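Nicotinate phosphoribosyltransferase (Saccharomyces cerevisiae, PDB 1VLP) catalyses the ATP-dependent synthesis of nicotinate ribonucleotide from nicotinate and phosphoribosyl pyrophosphate, the first step in making NAD from nicotinic acid. Local coordinates at residues N74-E79 with N104-P109; I18-D23 with E79-Y84. One frame throughout, in Å; residues are numbered along the deposited sequence.

Interaction 1: N74-E79 with N104-P109; sequences NLRFTE and NYKLHP
Arg76 and Lys106 lie side by side where two loops of the NAPRTase N-terminal domain meet, each loop running into a helix, with Thr78 and His108 as the respective N-caps. The contact between their side chains is one of a flat cation on aliphatic carbon. Lys106 CB sits over one guanidinium face, toward its rim and 3.5 Å from Arg76 NH1, while Lys106 CD approaches Arg76 NH2 to 3.5 Å. With CG of Lys106 placed between its backbone N and carbonyl carbon (chi1 61°), the chain runs alongside the guanidinium and then bends back, so that NZ bonds to Asn104 O at 2.8 Å and the two positive ends do not meet. The guanidinium is fixed by its own loop: Arg76 NH1 gives a nearly straight bond (169°) to Leu75 O at 2.9 Å and another bond to Gly73 O. Shortened to an alanine, Lys106 would keep the CB that lies over the guanidinium, but the loss of the rest would probably uncover Arg76 NH2 and leave Asn104 O without its ammonium partner.

The apolar share falls to Phe77 and Tyr105. Their rings are inclined at 39°, an oblique pair that meets CE2 to CE2 at 3.7 Å, and Tyr99 stacks edge-to-face with Tyr105.

The backbones are joined through water 1, which donates to Leu75 O at 2.6 Å and accepts from Leu107 N at 2.9 Å.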
ATOM      1  N   ASN A  74      -7.116   7.627 -20.078  1.00  3.08           N
ATOM      2  CA  ASN A  74      -6.627   7.079 -21.361  1.00  2.00           C
ATOM      3  C   ASN A  74      -6.014   5.689 -21.248  1.00  3.00           C
ATOM      4  O   ASN A  74      -5.797   5.023 -22.248  1.00  3.84           O
ATOM      5  CB  ASN A  74      -5.550   8.005 -21.928  1.00  3.34           C
ATOM      6  CG  ASN A  74      -6.079   9.404 -22.296  1.00  3.00           C
ATOM      7  OD1 ASN A  74      -7.275   9.592 -22.546  1.00  5.95           O
ATOM      8  ND2 ASN A  74      -5.177  10.359 -22.390  1.00  3.76           N
ATOM      9  N   LEU A  75      -5.803   5.227 -20.035  1.00  3.81           N
ATOM     10  CA  LEU A  75      -5.148   3.958 -19.820  1.00  5.90           C
ATOM     11  C   LEU A  75      -6.081   2.794 -20.112  1.00  4.01           C
ATOM     12  O   LEU A  75      -7.259   2.836 -19.777  1.00  3.54           O
ATOM     13  CB  LEU A  75      -4.668   3.865 -18.376  1.00  3.57           C
ATOM     14  CG  LEU A  75      -3.590   4.836 -17.911  1.00  2.70           C
ATOM     15  CD1 LEU A  75      -3.435   4.809 -16.470  1.00  7.10           C
ATOM     16  CD2 LEU A  75      -2.251   4.513 -18.642  1.00  6.59           C
ATOM     17  N   ARG A  76      -5.533   1.721 -20.673  1.00  4.66           N
ATOM     18  CA  ARG A  76      -6.267   0.463 -20.813  1.00  4.41           C
ATOM     19  C   ARG A  76      -5.308  -0.677 -20.429  1.00  7.65           C
ATOM     20  O   ARG A  76      -4.107  -0.530 -20.582  1.00  7.35           O
ATOM     21  CB  ARG A  76      -6.742   0.261 -22.237  1.00  7.53           C
ATOM     22  CG  ARG A  76      -7.633   1.382 -22.761  1.00  6.27           C
ATOM     23  CD  ARG A  76      -9.006   1.452 -22.070  1.00 10.71           C
ATOM     24  NE  ARG A  76      -9.884   2.433 -22.718  1.00 11.02           N
ATOM     25  CZ  ARG A  76      -9.919   3.735 -22.437  1.00 10.52           C
ATOM     26  NH1 ARG A  76      -9.168   4.250 -21.504  1.00  9.81           N
ATOM     27  NH2 ARG A  76     -10.748   4.533 -23.083  1.00 15.40           N
ATOM     28  N   PHE A  77      -5.815  -1.805 -19.948  1.00  6.89           N
ATOM     29  CA  PHE A  77      -4.930  -2.964 -19.759  1.00  7.96           C
ATOM     30  C   PHE A  77      -4.593  -3.542 -21.137  1.00  5.83           C
ATOM     31  O   PHE A  77      -5.501  -3.926 -21.881  1.00  6.86           O
ATOM     32  CB  PHE A  77      -5.578  -4.078 -18.923  1.00  8.63           C
ATOM     33  CG  PHE A  77      -5.716  -3.768 -17.461  1.00  6.12           C
ATOM     34  CD1 PHE A  77      -4.642  -3.940 -16.581  1.00  7.68           C
ATOM     35  CD2 PHE A  77      -6.911  -3.323 -16.955  1.00 10.77           C
ATOM     36  CE1 PHE A  77      -4.763  -3.678 -15.249  1.00 10.11           C
ATOM     37  CE2 PHE A  77      -7.037  -3.028 -15.625  1.00 10.48           C
ATOM     38  CZ  PHE A  77      -5.956  -3.227 -14.757  1.00 12.58           C
ATOM     39  N   THR A  78      -3.309  -3.599 -21.487  1.00  5.61           N
ATOM     40  CA  THR A  78      -2.909  -4.209 -22.761  1.00  7.70           C
ATOM     41  C   THR A  78      -2.983  -5.745 -22.723  1.00  5.51           C
ATOM     42  O   THR A  78      -3.050  -6.376 -21.651  1.00  5.48           O
ATOM     43  CB  THR A  78      -1.446  -3.832 -23.157  1.00  8.34           C
ATOM     44  OG1 THR A  78      -0.515  -4.532 -22.310  1.00  5.17           O
ATOM     45  CG2 THR A  78      -1.226  -2.285 -23.091  1.00 10.35           C
ATOM     46  N   GLU A  79      -2.893  -6.353 -23.886  1.00  5.73           N
ATOM     47  CA  GLU A  79      -2.876  -7.807 -23.984  1.00  3.00           C
ATOM     48  C   GLU A  79      -1.779  -8.434 -23.154  1.00  4.24           C
ATOM     49  O   GLU A  79      -1.993  -9.423 -22.426  1.00  5.06           O
ATOM     50  CB  GLU A  79      -2.692  -8.188 -25.467  1.00  5.61           C
ATOM     51  CG  GLU A  79      -3.109  -9.528 -25.827  1.00 13.98           C
ATOM     52  CD  GLU A  79      -3.150  -9.638 -27.359  1.00 27.83           C
ATOM     53  OE1 GLU A  79      -2.087  -9.922 -27.954  1.00 32.96           O
ATOM     54  OE2 GLU A  79      -4.219  -9.356 -27.957  1.00 26.76           O
ATOM     55  N   ASN A 104     -14.930  -2.170 -22.791  1.00  8.20           N
ATOM     56  CA  ASN A 104     -15.729  -1.269 -21.960  1.00 10.33           C
ATOM     57  C   ASN A 104     -14.965  -0.729 -20.750  1.00  6.27           C
ATOM     58  O   ASN A 104     -15.292   0.365 -20.249  1.00  6.78           O
ATOM     59  CB  ASN A 104     -17.037  -1.923 -21.489  1.00 10.57           C
ATOM     60  CG  ASN A 104     -17.956  -2.291 -22.636  1.00 16.63           C
ATOM     61  OD1 ASN A 104     -18.250  -1.468 -23.521  1.00 20.92           O
ATOM     62  ND2 ASN A 104     -18.399  -3.540 -22.644  1.00 33.09           N
ATOM     63  N   TYR A 105     -13.947  -1.469 -20.275  1.00  6.85           N
ATOM     64  CA  TYR A 105     -13.196  -1.051 -19.114  1.00  6.44           C
ATOM     65  C   TYR A 105     -12.334   0.246 -19.302  1.00  5.49           C
ATOM     66  O   TYR A 105     -11.515   0.356 -20.240  1.00  5.40           O
ATOM     67  CB  TYR A 105     -12.324  -2.195 -18.560  1.00  6.19           C
ATOM     68  CG  TYR A 105     -11.661  -1.728 -17.301  1.00  5.78           C
ATOM     69  CD1 TYR A 105     -12.379  -1.698 -16.095  1.00  7.69           C
ATOM     70  CD2 TYR A 105     -10.376  -1.178 -17.328  1.00  8.72           C
ATOM     71  CE1 TYR A 105     -11.814  -1.188 -14.945  1.00 10.56           C
ATOM     72  CE2 TYR A 105      -9.795  -0.660 -16.157  1.00  8.65           C
ATOM     73  CZ  TYR A 105     -10.528  -0.689 -14.980  1.00  4.94           C
ATOM     74  OH  TYR A 105      -9.996  -0.195 -13.823  1.00  6.67           O
ATOM     75  N   LYS A 106     -12.491   1.190 -18.380  1.00  4.32           N
ATOM     76  CA  LYS A 106     -11.589   2.302 -18.260  1.00  5.18           C
ATOM     77  C   LYS A 106     -11.861   3.042 -16.974  1.00  5.88           C
ATOM     78  O   LYS A 106     -12.919   2.871 -16.361  1.00  6.61           O
ATOM     79  CB  LYS A 106     -11.770   3.278 -19.429  1.00  5.70           C
ATOM     80  CG  LYS A 106     -13.148   3.879 -19.496  1.00 10.88           C
ATOM     81  CD  LYS A 106     -13.445   4.467 -20.883  1.00 24.11           C
ATOM     82  CE  LYS A 106     -14.929   4.266 -21.282  1.00 33.52           C
ATOM     83  NZ  LYS A 106     -15.384   2.842 -21.526  1.00 34.64           N
ATOM     84  N   LEU A 107     -10.915   3.882 -16.601  1.00  2.25           N
ATOM     85  CA  LEU A 107     -11.123   4.834 -15.509  1.00  3.17           C
ATOM     86  C   LEU A 107     -11.849   6.055 -16.070  1.00  5.00           C
ATOM     87  O   LEU A 107     -11.665   6.413 -17.268  1.00  5.06           O
ATOM     88  CB  LEU A 107      -9.756   5.226 -14.902  1.00  3.79           C
ATOM     89  CG  LEU A 107      -8.951   4.120 -14.219  1.00  7.19           C
ATOM     90  CD1 LEU A 107      -7.622   4.705 -13.787  1.00  3.92           C
ATOM     91  CD2 LEU A 107      -9.781   3.547 -13.027  1.00  7.98           C
ATOM     92  N   HIS A 108     -12.633   6.710 -15.210  1.00  2.16           N
ATOM     93  CA  HIS A 108     -13.366   7.921 -15.588  1.00  5.34           C
ATOM     94  C   HIS A 108     -13.021   9.020 -14.624  1.00  3.44           C
ATOM     95  O   HIS A 108     -13.820   9.351 -13.751  1.00  4.17           O
ATOM     96  CB  HIS A 108     -14.893   7.684 -15.602  1.00  5.01           C
ATOM     97  CG  HIS A 108     -15.328   6.530 -16.463  1.00  6.71           C
ATOM     98  ND1 HIS A 108     -15.290   5.218 -16.028  1.00 21.01           N
ATOM     99  CD2 HIS A 108     -15.803   6.493 -17.723  1.00  8.34           C
ATOM    100  CE1 HIS A 108     -15.722   4.423 -16.991  1.00 12.26           C
ATOM    101  NE2 HIS A 108     -16.019   5.174 -18.039  1.00 11.99           N
ATOM    102  N   PRO A 109     -11.789   9.589 -14.720  1.00  4.04           N
ATOM    103  CA  PRO A 109     -11.385  10.584 -13.732  1.00  2.00           C
ATOM    104  C   PRO A 109     -12.288  11.814 -13.677  1.00  5.20           C
ATOM    105  O   PRO A 109     -12.440  12.433 -12.605  1.00  4.87           O
ATOM    106  CB  PRO A 109      -9.939  10.943 -14.166  1.00  2.83           C
ATOM    107  CG  PRO A 109      -9.794  10.488 -15.524  1.00  2.32           C
ATOM    108  CD  PRO A 109     -10.735   9.345 -15.714  1.00  4.08           C
TER
HETATM  109  O   HOH W   1      -8.457   4.338 -17.997  1.00  5.45           O

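Interaction 2: I18-D23 with E79-Y84; sequences IKSLLD and EEEIEY
The Glu81 carboxylate is met from above its plane, 62° out of it, by Ser20 OG, which donates to Glu81 OE2 at 2.6 Å. The other flat group, the Tyr84 ring, is approached obliquely by Leu22 CD1, 4.3 Å from CD2 of the ring; helix 228-234 also packs against this tyrosine. Two waters add to the grip on the acid: water 2 lies 3.0 Å from Glu81 OE2 and reaches Lys19 O, and water 3 accepts from Leu21 N while lying 2.7 Å from Glu81 OE1.

Thr78, the N-cap of helix 79-88, caps Glu81 N with its OG1, and Glu81 OE1 in return accepts from Thr78 N: a capping box. Position in the first helical turn, together with these donors, would be expected to favour the ionised form of this buried acid. On the facing loop, Ser20 begins a type I beta turn ending at Asp23. Its hydroxyl, swung anti to the backbone N (chi1 173°), points to the helix and accepts from Leu22 N at 2.9 Å, making an ST turn.

Beyond CG the Glu81 chain is extended; its CB and CG run antiparallel to the leucine side chain, with Leu22 CD1 3.7 Å from Glu81 CG.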
ATOM      1  N   ILE A  18       2.195   8.106 -15.660  1.00  3.97           N
ATOM      2  CA  ILE A  18       1.590   6.819 -15.316  1.00  5.30           C
ATOM      3  C   ILE A  18       1.200   6.174 -16.654  1.00  6.05           C
ATOM      4  O   ILE A  18       0.189   6.550 -17.289  1.00  7.81           O
ATOM      5  CB  ILE A  18       0.380   6.984 -14.435  1.00  3.06           C
ATOM      6  CG1 ILE A  18       0.699   7.790 -13.143  1.00  7.23           C
ATOM      7  CG2 ILE A  18      -0.247   5.614 -14.117  1.00  7.33           C
ATOM      8  CD1 ILE A  18       1.687   7.113 -12.190  1.00  8.47           C
ATOM      9  N   LYS A  19       2.051   5.261 -17.111  1.00  5.87           N
ATOM     10  CA  LYS A  19       1.952   4.701 -18.459  1.00  6.06           C
ATOM     11  C   LYS A  19       1.185   3.366 -18.482  1.00  8.56           C
ATOM     12  O   LYS A  19       0.918   2.819 -19.561  1.00  8.05           O
ATOM     13  CB  LYS A  19       3.349   4.558 -19.023  1.00  7.44           C
ATOM     14  CG  LYS A  19       4.063   5.885 -19.153  1.00 11.29           C
ATOM     15  CD  LYS A  19       5.361   5.708 -19.866  1.00 14.55           C
ATOM     16  CE  LYS A  19       6.174   7.017 -19.908  1.00 20.05           C
ATOM     17  NZ  LYS A  19       5.526   8.065 -20.746  1.00  9.99           N
ATOM     18  N   SER A  20       0.791   2.876 -17.301  1.00  5.04           N
ATOM     19  CA  SER A  20       0.152   1.547 -17.231  1.00  5.52           C
ATOM     20  C   SER A  20      -0.726   1.453 -15.999  1.00  5.58           C
ATOM     21  O   SER A  20      -0.409   2.023 -14.957  1.00  4.47           O
ATOM     22  CB  SER A  20       1.245   0.447 -17.219  1.00  5.65           C
ATOM     23  OG  SER A  20       0.687  -0.854 -16.981  1.00  3.29           O
ATOM     24  N   LEU A  21      -1.825   0.724 -16.120  1.00  4.32           N
ATOM     25  CA  LEU A  21      -2.609   0.376 -14.939  1.00  3.79           C
ATOM     26  C   LEU A  21      -1.877  -0.613 -14.009  1.00  5.69           C
ATOM     27  O   LEU A  21      -2.291  -0.817 -12.868  1.00  6.68           O
ATOM     28  CB  LEU A  21      -3.940  -0.151 -15.390  1.00  3.26           C
ATOM     29  CG  LEU A  21      -4.845   0.951 -16.017  1.00  5.46           C
ATOM     30  CD1 LEU A  21      -5.916   0.368 -16.789  1.00  8.93           C
ATOM     31  CD2 LEU A  21      -5.415   1.841 -14.956  1.00 13.39           C
ATOM     32  N   LEU A  22      -0.786  -1.216 -14.490  1.00  4.52           N
ATOM     33  CA  LEU A  22       0.148  -1.982 -13.618  1.00  3.97           C
ATOM     34  C   LEU A  22       1.210  -1.164 -12.841  1.00  4.92           C
ATOM     35  O   LEU A  22       1.975  -1.750 -12.027  1.00  4.02           O
ATOM     36  CB  LEU A  22       0.892  -3.021 -14.471  1.00  3.45           C
ATOM     37  CG  LEU A  22       0.099  -4.138 -15.209  1.00  6.85           C
ATOM     38  CD1 LEU A  22       1.020  -5.221 -15.725  1.00 12.35           C
ATOM     39  CD2 LEU A  22      -0.962  -4.695 -14.351  1.00  9.88           C
ATOM     40  N   ASP A  23       1.297   0.157 -13.088  1.00  3.37           N
ATOM     41  CA  ASP A  23       2.163   1.036 -12.315  1.00  2.84           C
ATOM     42  C   ASP A  23       1.425   1.376 -11.015  1.00  5.93           C
ATOM     43  O   ASP A  23       0.852   2.479 -10.832  1.00  6.31           O
ATOM     44  CB  ASP A  23       2.565   2.283 -13.094  1.00  5.10           C
ATOM     45  CG  ASP A  23       3.536   3.174 -12.296  1.00  8.48           C
ATOM     46  OD1 ASP A  23       4.035   2.724 -11.200  1.00  7.32           O
ATOM     47  OD2 ASP A  23       3.795   4.334 -12.737  1.00  6.97           O
ATOM     48  N   GLU A  79      -2.893  -6.353 -23.886  1.00  5.73           N
ATOM     49  CA  GLU A  79      -2.876  -7.807 -23.984  1.00  3.00           C
ATOM     50  C   GLU A  79      -1.779  -8.434 -23.154  1.00  4.24           C
ATOM     51  O   GLU A  79      -1.993  -9.423 -22.426  1.00  5.06           O
ATOM     52  CB  GLU A  79      -2.692  -8.188 -25.467  1.00  5.61           C
ATOM     53  CG  GLU A  79      -3.109  -9.528 -25.827  1.00 13.98           C
ATOM     54  CD  GLU A  79      -3.150  -9.638 -27.359  1.00 27.83           C
ATOM     55  OE1 GLU A  79      -2.087  -9.922 -27.954  1.00 32.96           O
ATOM     56  OE2 GLU A  79      -4.219  -9.356 -27.957  1.00 26.76           O
ATOM     57  N   GLU A  80      -0.588  -7.845 -23.244  1.00  6.38           N
ATOM     58  CA  GLU A  80       0.608  -8.340 -22.524  1.00 11.35           C
ATOM     59  C   GLU A  80       0.430  -8.160 -21.021  1.00  5.11           C
ATOM     60  O   GLU A  80       0.831  -9.003 -20.233  1.00  7.04           O
ATOM     61  CB  GLU A  80       1.838  -7.554 -22.995  1.00 14.16           C
ATOM     62  CG  GLU A  80       3.194  -7.986 -22.420  1.00 24.83           C
ATOM     63  CD  GLU A  80       4.380  -7.401 -23.209  1.00 24.97           C
ATOM     64  OE1 GLU A  80       4.245  -7.245 -24.455  1.00 37.93           O
ATOM     65  OE2 GLU A  80       5.436  -7.094 -22.591  1.00 30.59           O
ATOM     66  N   GLU A  81      -0.222  -7.077 -20.621  1.00  2.67           N
ATOM     67  CA  GLU A  81      -0.474  -6.829 -19.205  1.00  4.77           C
ATOM     68  C   GLU A  81      -1.448  -7.853 -18.640  1.00  4.66           C
ATOM     69  O   GLU A  81      -1.236  -8.382 -17.534  1.00  4.14           O
ATOM     70  CB  GLU A  81      -0.985  -5.417 -18.993  1.00  4.39           C
ATOM     71  CG  GLU A  81       0.164  -4.399 -19.251  1.00 10.32           C
ATOM     72  CD  GLU A  81      -0.310  -2.982 -19.268  1.00  8.08           C
ATOM     73  OE1 GLU A  81      -1.539  -2.791 -19.277  1.00  7.22           O
ATOM     74  OE2 GLU A  81       0.569  -2.074 -19.272  1.00 13.49           O
ATOM     75  N   ILE A  82      -2.497  -8.145 -19.391  1.00  2.29           N
ATOM     76  CA  ILE A  82      -3.477  -9.125 -18.918  1.00  2.84           C
ATOM     77  C   ILE A  82      -2.816 -10.524 -18.843  1.00  3.75           C
ATOM     78  O   ILE A  82      -3.019 -11.290 -17.887  1.00  3.14           O
ATOM     79  CB  ILE A  82      -4.698  -9.135 -19.820  1.00  3.00           C
ATOM     80  CG1 ILE A  82      -5.483  -7.814 -19.700  1.00  4.65           C
ATOM     81  CG2 ILE A  82      -5.567 -10.395 -19.573  1.00  7.97           C
ATOM     82  CD1 ILE A  82      -6.259  -7.667 -18.515  1.00  4.92           C
ATOM     83  N   GLU A  83      -2.027 -10.850 -19.844  1.00  4.29           N
ATOM     84  CA  GLU A  83      -1.268 -12.104 -19.786  1.00  6.88           C
ATOM     85  C   GLU A  83      -0.391 -12.163 -18.527  1.00  3.39           C
ATOM     86  O   GLU A  83      -0.317 -13.212 -17.886  1.00  2.95           O
ATOM     87  CB  GLU A  83      -0.421 -12.317 -21.021  1.00  6.62           C
ATOM     88  CG  GLU A  83       0.231 -13.737 -21.039  1.00 14.58           C
ATOM     89  CD  GLU A  83      -0.732 -14.890 -20.587  1.00 26.96           C
ATOM     90  OE1 GLU A  83      -1.792 -15.067 -21.276  1.00 13.99           O
ATOM     91  OE2 GLU A  83      -0.416 -15.588 -19.547  1.00 13.16           O
ATOM     92  N   TYR A  84       0.301 -11.067 -18.220  1.00  3.09           N
ATOM     93  CA  TYR A  84       1.150 -11.004 -17.033  1.00  4.62           C
ATOM     94  C   TYR A  84       0.350 -11.268 -15.761  1.00  3.57           C
ATOM     95  O   TYR A  84       0.791 -12.033 -14.889  1.00  5.16           O
ATOM     96  CB  TYR A  84       1.917  -9.692 -16.932  1.00  2.65           C
ATOM     97  CG  TYR A  84       2.916  -9.681 -15.805  1.00  5.71           C
ATOM     98  CD1 TYR A  84       4.129 -10.352 -15.938  1.00  2.00           C
ATOM     99  CD2 TYR A  84       2.668  -9.000 -14.609  1.00  4.88           C
ATOM    100  CE1 TYR A  84       5.081 -10.329 -14.943  1.00  4.74           C
ATOM    101  CE2 TYR A  84       3.597  -9.021 -13.584  1.00  5.12           C
ATOM    102  CZ  TYR A  84       4.799  -9.699 -13.743  1.00  5.15           C
ATOM    103  OH  TYR A  84       5.762  -9.695 -12.738  1.00  6.36           O
TER
HETATM  104  O   HOH W   2       0.041   0.498 -20.799  1.00 10.93           O
HETATM  105  O   HOH W   3      -2.275  -0.212 -18.722  1.00  4.78           O

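In the fold
Interactions 1 and 2 have centres about 10 Å apart, and their segments share Glu79, the first residue of helix 79-88. The segments alternate along the chain: 18-23, 74-79, 79-84, then 104-109. Loop 74-79 lies between loop 18-23, which Leu75 and Phe77 touch, and the loop after helix 94-101. These two side chains join the contacts directly, Leu75 CD2 packing 3.5 Å from Ile18 O and Phe77 CE1 3.6 Å from Leu21 CB. Both contacts are structural packing away from the residues that probably bind nicotinate and phosphoribosyl diphosphate, and together they tie the chain's beginning to the helical part of the N-terminal domain.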